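Local coordinates for protein vaginolysin (Gardnerella vaginalis, PDB 5IMY) that probably binds cholesterol in host membranes and acts as a pore-forming toxin of the cholesterol-dependent cytolysin family, lysing host cells, at residues Pro123-Gly128 against Ser151-Gln156; Val89-Leu94 against Tyr219-Asp224; Val132-Gln135 against Ser140-Thr143; Asp224-Asp227 against Asp231-Ala234. All blocks are in the same frame, centred on the assembly; numbering follows the deposited sequence.

Contact 1 of 4, residues Pro123-Gly128 against Ser151-Gln156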
# COMPACT_ATOMS: atom_id res chain seq x y z
N PRO A 123 35.36 37.41 -10.86
CA PRO A 123 36.30 37.15 -11.95
C PRO A 123 36.99 38.42 -12.40
O PRO A 123 36.47 39.53 -12.27
CB PRO A 123 35.40 36.58 -13.06
CG PRO A 123 34.09 37.21 -12.82
CD PRO A 123 33.96 37.36 -11.32
N GLY A 124 38.19 38.24 -12.96
CA GLY A 124 39.08 39.35 -13.22
C GLY A 124 40.12 39.43 -12.12
O GLY A 124 40.58 38.39 -11.63
N PHE A 125 40.51 40.64 -11.73
CA PHE A 125 41.39 40.83 -10.58
C PHE A 125 42.76 40.21 -10.79
O PHE A 125 42.94 39.32 -11.63
CB PHE A 125 40.75 40.25 -9.31
CG PHE A 125 39.79 41.17 -8.62
CD1 PHE A 125 40.10 42.51 -8.43
CD2 PHE A 125 38.58 40.70 -8.14
CE1 PHE A 125 39.22 43.35 -7.79
CE2 PHE A 125 37.69 41.54 -7.50
CZ PHE A 125 38.02 42.87 -7.32
N HIS A 126 43.74 40.69 -10.02
CA HIS A 126 45.04 40.06 -9.92
C HIS A 126 45.29 39.66 -8.48
O HIS A 126 44.55 40.03 -7.57
CB HIS A 126 46.16 41.00 -10.41
CG HIS A 126 45.87 41.64 -11.74
ND1 HIS A 126 45.14 42.80 -11.85
CD2 HIS A 126 46.21 41.28 -13.00
CE1 HIS A 126 45.04 43.14 -13.13
NE2 HIS A 126 45.68 42.23 -13.84
N GLY A 127 46.35 38.87 -8.27
CA GLY A 127 46.74 38.51 -6.92
C GLY A 127 46.86 39.73 -6.04
O GLY A 127 47.52 40.71 -6.41
N GLY A 128 46.22 39.70 -4.87
CA GLY A 128 46.21 40.83 -3.97
C GLY A 128 45.20 41.91 -4.30
O GLY A 128 44.89 42.73 -3.43
N SER A 151 32.60 48.13 -5.79
CA SER A 151 32.67 49.37 -6.55
C SER A 151 33.94 49.42 -7.41
O SER A 151 33.91 49.92 -8.54
CB SER A 151 32.62 50.57 -5.60
OG SER A 151 33.18 51.73 -6.20
N LYS A 152 35.05 48.90 -6.89
CA LYS A 152 36.28 48.88 -7.67
C LYS A 152 36.22 47.85 -8.79
O LYS A 152 36.73 48.09 -9.89
CB LYS A 152 37.48 48.59 -6.75
CG LYS A 152 38.81 48.49 -7.49
CD LYS A 152 39.96 48.20 -6.55
CE LYS A 152 39.79 46.85 -5.86
NZ LYS A 152 41.05 46.39 -5.21
N TRP A 153 35.60 46.70 -8.52
CA TRP A 153 35.46 45.68 -9.56
C TRP A 153 34.54 46.15 -10.68
O TRP A 153 34.85 45.98 -11.86
CB TRP A 153 34.95 44.38 -8.95
CG TRP A 153 34.89 43.24 -9.93
CD1 TRP A 153 35.88 42.34 -10.19
CD2 TRP A 153 33.78 42.88 -10.76
NE1 TRP A 153 35.45 41.44 -11.14
CE2 TRP A 153 34.17 41.75 -11.51
CE3 TRP A 153 32.50 43.40 -10.95
CZ2 TRP A 153 33.33 41.14 -12.43
CZ3 TRP A 153 31.66 42.79 -11.87
CH2 TRP A 153 32.08 41.67 -12.60
N ASN A 154 33.40 46.76 -10.32
CA ASN A 154 32.46 47.23 -11.33
C ASN A 154 33.09 48.27 -12.24
O ASN A 154 32.73 48.37 -13.42
CB ASN A 154 31.21 47.80 -10.66
CG ASN A 154 30.38 46.74 -9.97
OD1 ASN A 154 30.44 45.56 -10.32
ND2 ASN A 154 29.60 47.15 -8.98
N ALA A 155 34.03 49.07 -11.73
CA ALA A 155 34.65 50.11 -12.53
C ALA A 155 35.74 49.56 -13.44
O ALA A 155 35.90 50.01 -14.58
CB ALA A 155 35.21 51.21 -11.63
N GLN A 156 36.51 48.58 -12.95
CA GLN A 156 37.61 48.02 -13.72
C GLN A 156 37.19 46.86 -14.62
O GLN A 156 37.78 46.68 -15.69
CB GLN A 156 38.72 47.53 -12.79
CG GLN A 156 39.48 48.64 -12.07
CD GLN A 156 40.70 48.12 -11.34
OE1 GLN A 156 41.22 47.05 -11.66
NE2 GLN A 156 41.16 48.87 -10.34
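Trp153, on helix 139-158, meets Phe125 and Pro123 of the loop that joins strands 116-120 and 131-134, and these three residues bury most of the surface between the segments. The indole leaves the helix with CG anti to its backbone N (chi1 -175°), and this swings the five-membered ring out to the loop. There Trp153 CD1 lies over one face of the Phe125 ring, displaced toward its rim, and is 3.3 Å from Phe125 CE2. The two planes make 52°, an oblique meeting that is neither a stack nor an edge-to-face pair. Phe125 CZ also reaches Trp153 CB at 3.8 Å, so the phenyl ring covers the root of the indole too. Lys152 comes up at the edge of the Phe125 ring, near its plane, with Lys152 CE 4.0 Å from Phe125 CE1; its NZ goes on to a hydrogen bond with the carbonyl O of Glu129. Pro123 works at the indole's rim. Its ring touches the six-membered part, CD 4.0 Å from Trp153 CZ2, while its carbonyl O accepts a nearly straight hydrogen bond (164°) from Trp153 NE1. The modelled length of that bond is implausibly short and should not be taken literally. With the N-H of a buried indole satisfied by a loop carbonyl, helix and loop are joined by one directional bond as well as by packing.

Contact 2 of 4, residues Val89-Leu94 against Tyr219-Asp224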
# COMPACT_ATOMS: atom_id res chain seq x y z
N VAL A 89 25.69 40.09 11.15
CA VAL A 89 26.23 39.14 10.19
C VAL A 89 27.14 39.91 9.25
O VAL A 89 26.68 40.70 8.42
CB VAL A 89 25.12 38.41 9.42
CG1 VAL A 89 25.72 37.51 8.34
CG2 VAL A 89 24.27 37.60 10.38
N TYR A 90 28.44 39.68 9.38
CA TYR A 90 29.41 40.23 8.45
C TYR A 90 30.63 39.32 8.43
O TYR A 90 30.89 38.63 9.42
CB TYR A 90 29.83 41.66 8.83
CG TYR A 90 30.22 41.86 10.28
CD1 TYR A 90 31.54 41.76 10.69
CD2 TYR A 90 29.26 42.16 11.24
CE1 TYR A 90 31.90 41.95 12.01
CE2 TYR A 90 29.61 42.35 12.56
CZ TYR A 90 30.93 42.25 12.94
OH TYR A 90 31.27 42.44 14.26
N PRO A 91 31.36 39.27 7.32
CA PRO A 91 32.62 38.51 7.31
C PRO A 91 33.53 38.92 8.45
O PRO A 91 33.86 40.10 8.59
CB PRO A 91 33.23 38.85 5.94
CG PRO A 91 32.07 39.25 5.10
CD PRO A 91 31.07 39.89 6.02
N GLY A 92 33.92 37.97 9.30
CA GLY A 92 34.81 38.24 10.41
C GLY A 92 34.14 38.43 11.76
O GLY A 92 34.84 38.66 12.75
N ALA A 93 32.81 38.34 11.83
CA ALA A 93 32.12 38.50 13.10
C ALA A 93 32.29 37.25 13.96
O ALA A 93 32.42 36.14 13.46
CB ALA A 93 30.63 38.76 12.87
N LEU A 94 32.29 37.46 15.28
CA LEU A 94 32.44 36.39 16.25
C LEU A 94 31.12 36.17 16.97
O LEU A 94 30.50 37.12 17.45
CB LEU A 94 33.53 36.71 17.27
CG LEU A 94 34.98 36.73 16.78
CD1 LEU A 94 35.88 37.26 17.88
CD2 LEU A 94 35.42 35.34 16.35
N TYR A 219 28.42 36.49 -5.84
CA TYR A 219 29.79 36.41 -5.36
C TYR A 219 29.77 36.18 -3.86
O TYR A 219 28.75 36.36 -3.20
CB TYR A 219 30.58 37.68 -5.70
CG TYR A 219 29.91 38.96 -5.26
CD1 TYR A 219 30.07 39.43 -3.96
CD2 TYR A 219 29.13 39.70 -6.13
CE1 TYR A 219 29.46 40.60 -3.54
CE2 TYR A 219 28.51 40.87 -5.73
CZ TYR A 219 28.68 41.32 -4.43
OH TYR A 219 28.07 42.48 -4.03
N THR A 220 30.93 35.79 -3.33
CA THR A 220 31.08 35.46 -1.93
C THR A 220 32.25 36.25 -1.36
O THR A 220 33.33 36.28 -1.96
CB THR A 220 31.31 33.95 -1.74
OG1 THR A 220 30.13 33.24 -2.14
CG2 THR A 220 31.63 33.62 -0.28
N VAL A 221 32.03 36.88 -0.21
CA VAL A 221 33.09 37.56 0.53
C VAL A 221 33.56 36.62 1.62
O VAL A 221 32.77 36.20 2.47
CB VAL A 221 32.61 38.90 1.11
CG1 VAL A 221 33.72 39.57 1.91
CG2 VAL A 221 32.11 39.81 0.00
N SER A 222 34.85 36.29 1.60
CA SER A 222 35.41 35.27 2.48
C SER A 222 36.50 35.87 3.36
O SER A 222 37.09 36.91 3.04
CB SER A 222 35.97 34.10 1.67
OG SER A 222 36.75 33.25 2.48
N VAL A 223 36.77 35.18 4.46
CA VAL A 223 37.79 35.57 5.42
C VAL A 223 39.02 34.70 5.20
O VAL A 223 38.91 33.51 4.89
CB VAL A 223 37.27 35.43 6.86
CG1 VAL A 223 38.42 35.46 7.87
CG2 VAL A 223 36.27 36.54 7.16
N ASP A 224 40.20 35.30 5.35
CA ASP A 224 41.45 34.58 5.16
C ASP A 224 41.79 33.74 6.39
O ASP A 224 41.33 33.99 7.50
CB ASP A 224 42.59 35.56 4.87
CG ASP A 224 42.95 35.62 3.40
OD1 ASP A 224 42.89 34.57 2.72
OD2 ASP A 224 43.31 36.71 2.92
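This is a buried van der Waals contact, without hydrogen bonds between the segments, in which Pro91 and Gly92, from the loop before strand 94-96, lie against Val221 and Val223 of the long strand 208-223. Pro91 and Gly92 are the two middle residues of a type II beta turn, a classic Pro-Gly pairing, closed by the hydrogen bond from Ala93 N to Tyr90 O at 3.1 Å. Within the turn, Ala93 CB lies 3.4 Å above the plane of the Tyr90 ring, over its centre. Val221 and Val223 are separated by one residue, Ser222, whose side chain points away, so both valines face the turn. Pro91 CG meets Val221 CG1 at 3.6 Å, the two side chains running at about a right angle. Val223 reaches further round: its CG2, anti to its own carbonyl carbon, comes 3.5 Å from Gly92 N and so packs on the peptide between Pro91 and Gly92, with Pro91 CB 4.0 Å from the same Val223 CG2. Around this core, Pro91 also touches Leu118 of strand 116-120, Val259 of strand 253-261 and Val142 of helix 139-158, Val223 rests on Ile116, and Gly92 and Ala93 are hydrogen-bonded to the backbone of Val256 in strand 253-261, leaving the turn between sheet and helix.

Contact 3 of 4, residues Val132-Gln135 against Ser140-Thr143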
# COMPACT_ATOMS: atom_id res chain seq x y z
N VAL A 132 41.05 43.03 0.70
CA VAL A 132 41.19 44.29 1.42
C VAL A 132 41.29 43.98 2.90
O VAL A 132 40.64 43.06 3.41
CB VAL A 132 40.01 45.25 1.14
CG1 VAL A 132 38.68 44.55 1.38
CG2 VAL A 132 40.12 46.51 1.99
N THR A 133 42.12 44.75 3.60
CA THR A 133 42.27 44.62 5.04
C THR A 133 41.34 45.61 5.74
O THR A 133 41.17 46.75 5.28
CB THR A 133 43.72 44.88 5.46
OG1 THR A 133 44.55 43.82 4.96
CG2 THR A 133 43.85 44.95 6.98
N VAL A 134 40.73 45.16 6.83
CA VAL A 134 39.86 45.99 7.65
C VAL A 134 40.49 46.11 9.03
O VAL A 134 40.63 45.10 9.74
CB VAL A 134 38.44 45.42 7.75
CG1 VAL A 134 37.54 46.36 8.54
CG2 VAL A 134 37.87 45.17 6.35
N GLN A 135 40.87 47.32 9.41
CA GLN A 135 41.42 47.58 10.74
C GLN A 135 40.27 47.61 11.74
O GLN A 135 39.40 48.48 11.67
CB GLN A 135 42.18 48.91 10.77
CG GLN A 135 43.00 49.22 9.53
CD GLN A 135 44.26 48.38 9.42
OE1 GLN A 135 44.78 47.89 10.42
NE2 GLN A 135 44.76 48.22 8.20
N SER A 140 29.73 48.09 10.19
CA SER A 140 29.84 49.19 9.23
C SER A 140 31.22 49.22 8.57
O SER A 140 31.33 49.61 7.40
CB SER A 140 29.57 50.52 9.93
OG SER A 140 30.57 50.81 10.89
N SER A 141 32.26 48.83 9.30
CA SER A 141 33.61 48.84 8.73
C SER A 141 33.78 47.73 7.70
O SER A 141 34.48 47.91 6.70
CB SER A 141 34.65 48.71 9.84
OG SER A 141 35.96 48.66 9.30
N VAL A 142 33.16 46.58 7.94
CA VAL A 142 33.24 45.48 6.98
C VAL A 142 32.31 45.74 5.80
O VAL A 142 32.67 45.47 4.65
CB VAL A 142 32.92 44.15 7.68
CG1 VAL A 142 32.74 43.03 6.67
CG2 VAL A 142 34.04 43.80 8.66
N THR A 143 31.11 46.26 6.05
CA THR A 143 30.19 46.56 4.96
C THR A 143 30.79 47.59 4.02
O THR A 143 30.78 47.41 2.80
CB THR A 143 28.85 47.06 5.52
OG1 THR A 143 28.23 46.02 6.28
CG2 THR A 143 27.91 47.49 4.39
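Val134 holds CG1 anti to its backbone N (chi1 -176°), and this setting brings the valine methyl up to the first turn of helix 139-158; Ser141 is modelled with OG likewise anti (chi1 177°), though the position of that hydroxyl is uncertain. The motif is a strand-loop-helix unit: strand 131-134, paired antiparallel with 116-120, ends at Val134, a short connection follows, and the helix folds back over the face of the sheet. Val134 is the residue that carries the contact. Its side chain points at the helix, whereas that of the next residue, Gln135, points away, as expected on passing along an extended chain. From the helix come Ser141, pointing back at the strand, and Val142, which presents a methyl from beside it. As modelled, Val134 CG1 and Ser141 OG are too close to be believed; the Ser141 CB, at 3.9 Å from Val134 CG1, gives a sounder idea of the fit. The pairing continues along the helix, where Val134 also touches Ala145 and Val132 touches Leu149, so strand and helix run past each other in opposite senses. Leu118 of the adjoining strand touches both Val134 and Val142, and Val142 packs on Pro137 in the connecting segment. The contact thus joins an edge of the sheet to the start of its covering helix, mainly through the side chains of Val134 and Val142, with Ser141 alongside. The apolar meeting of the two valines is loose, with Val134 CG1 4.3 Å from Val142 CG2.

Contact 4 of 4, residues Asp224-Asp227 against Asp231-Ala234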
# COMPACT_ATOMS: atom_id res chain seq x y z
N ASP A 224 40.20 35.30 5.35
CA ASP A 224 41.45 34.58 5.16
C ASP A 224 41.79 33.74 6.39
O ASP A 224 41.33 33.99 7.50
CB ASP A 224 42.59 35.56 4.87
CG ASP A 224 42.95 35.62 3.40
OD1 ASP A 224 42.89 34.57 2.72
OD2 ASP A 224 43.31 36.71 2.92
N ALA A 225 42.62 32.72 6.16
CA ALA A 225 43.11 31.87 7.22
C ALA A 225 43.74 32.72 8.33
O ALA A 225 44.67 33.49 8.04
CB ALA A 225 44.15 30.89 6.67
N PRO A 226 43.26 32.64 9.57
CA PRO A 226 43.83 33.45 10.65
C PRO A 226 45.20 33.00 11.14
O PRO A 226 45.69 33.57 12.12
CB PRO A 226 42.79 33.31 11.77
CG PRO A 226 41.56 32.81 11.12
CD PRO A 226 42.03 31.95 10.00
N ASP A 227 45.84 32.00 10.52
CA ASP A 227 47.15 31.54 10.95
C ASP A 227 47.10 30.93 12.34
O ASP A 227 47.45 29.76 12.53
CB ASP A 227 48.17 32.69 10.90
CG ASP A 227 49.58 32.23 11.17
OD1 ASP A 227 49.86 31.02 11.01
OD2 ASP A 227 50.43 33.08 11.54
N ASP A 231 44.77 36.10 18.31
CA ASP A 231 44.49 37.10 17.28
C ASP A 231 43.21 36.68 16.57
O ASP A 231 42.77 35.53 16.69
CB ASP A 231 45.66 37.25 16.30
CG ASP A 231 45.36 36.65 14.93
OD1 ASP A 231 44.51 37.21 14.21
OD2 ASP A 231 45.98 35.63 14.58
N PHE A 232 42.64 37.58 15.78
CA PHE A 232 41.21 37.87 15.81
C PHE A 232 41.07 38.95 16.86
O PHE A 232 40.37 39.95 16.66
CB PHE A 232 40.31 36.68 16.17
CG PHE A 232 39.83 35.87 15.00
CD1 PHE A 232 39.02 36.43 14.03
CD2 PHE A 232 40.12 34.52 14.92
CE1 PHE A 232 38.56 35.67 12.96
CE2 PHE A 232 39.66 33.75 13.86
CZ PHE A 232 38.88 34.33 12.89
N PHE A 233 41.76 38.75 17.98
CA PHE A 233 41.74 39.62 19.14
C PHE A 233 43.02 40.44 19.23
O PHE A 233 43.99 40.24 18.49
CB PHE A 233 41.58 38.78 20.41
CG PHE A 233 40.57 37.68 20.31
CD1 PHE A 233 39.24 37.92 20.58
CD2 PHE A 233 40.96 36.39 19.96
CE1 PHE A 233 38.31 36.91 20.50
CE2 PHE A 233 40.03 35.38 19.87
CZ PHE A 233 38.71 35.64 20.14
N ALA A 234 43.03 41.37 20.18
CA ALA A 234 44.15 42.28 20.40
C ALA A 234 45.39 41.52 20.86
O ALA A 234 45.31 40.31 21.13
CB ALA A 234 43.78 43.35 21.43
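The Phe232 ring receives Pro226 obliquely, at its far end: Pro226 CG is 3.5 Å from Phe232 CE2 and 3.6 Å from Phe232 CZ. One face of the neighbouring Phe233 ring is covered by Phe232 CB, 3.8 Å above its plane and displaced toward the rim. Phe232 chi1 (-91°) lies off the staggered positions, which makes the placing of its ring less certain; as modelled, the ring also meets Tyr255 and touches Ile116 of strand 116-120. Both segments belong to the loop between strand 208-223 and helix 240-243, which doubles back here so that the proline sits against the phenylalanine. Beside it two acceptors come close without bonding: Asp231 OD2 stands 3.2 Å from Pro226 O. The other carboxylate oxygen, Asp231 OD1, is modelled as taking the backbone N-H of Phe232, but that bond is bent (120°) and too short to be certain. Phe232 O accepts a hydrogen bond from Arg113 NE. If the modelled position of Asp231 holds, OD2 facing Pro226 O would probably be unfavourable for a charged carboxylate, so what holds the two parts of the loop together here is the apolar contact of Pro226 against Phe232.

From the N terminus, 89-94 comes first and waits until 219-224 to close contact 2, a long loop that encloses two of the others. Inside it, contact 1 runs from 123-128 to 151-156, and contact 3, from 132-135 to 140-143, nests within contact 1; both use helix 139-158, toward its end and near its start. None cross. Contact 4 opens at Asp224, where contact 2 ends. Contacts 2 and 3 touch through Pro91 CD and Val142 CG1 (3.6 Å), contacts 2 and 4 through Leu94 and Phe233. Contacts 2 and 3 join a loop and helix 139-158 to the antiparallel sheet, contact 1 joins a loop to that helix, and contact 4 lies within the loop after strand 208-223.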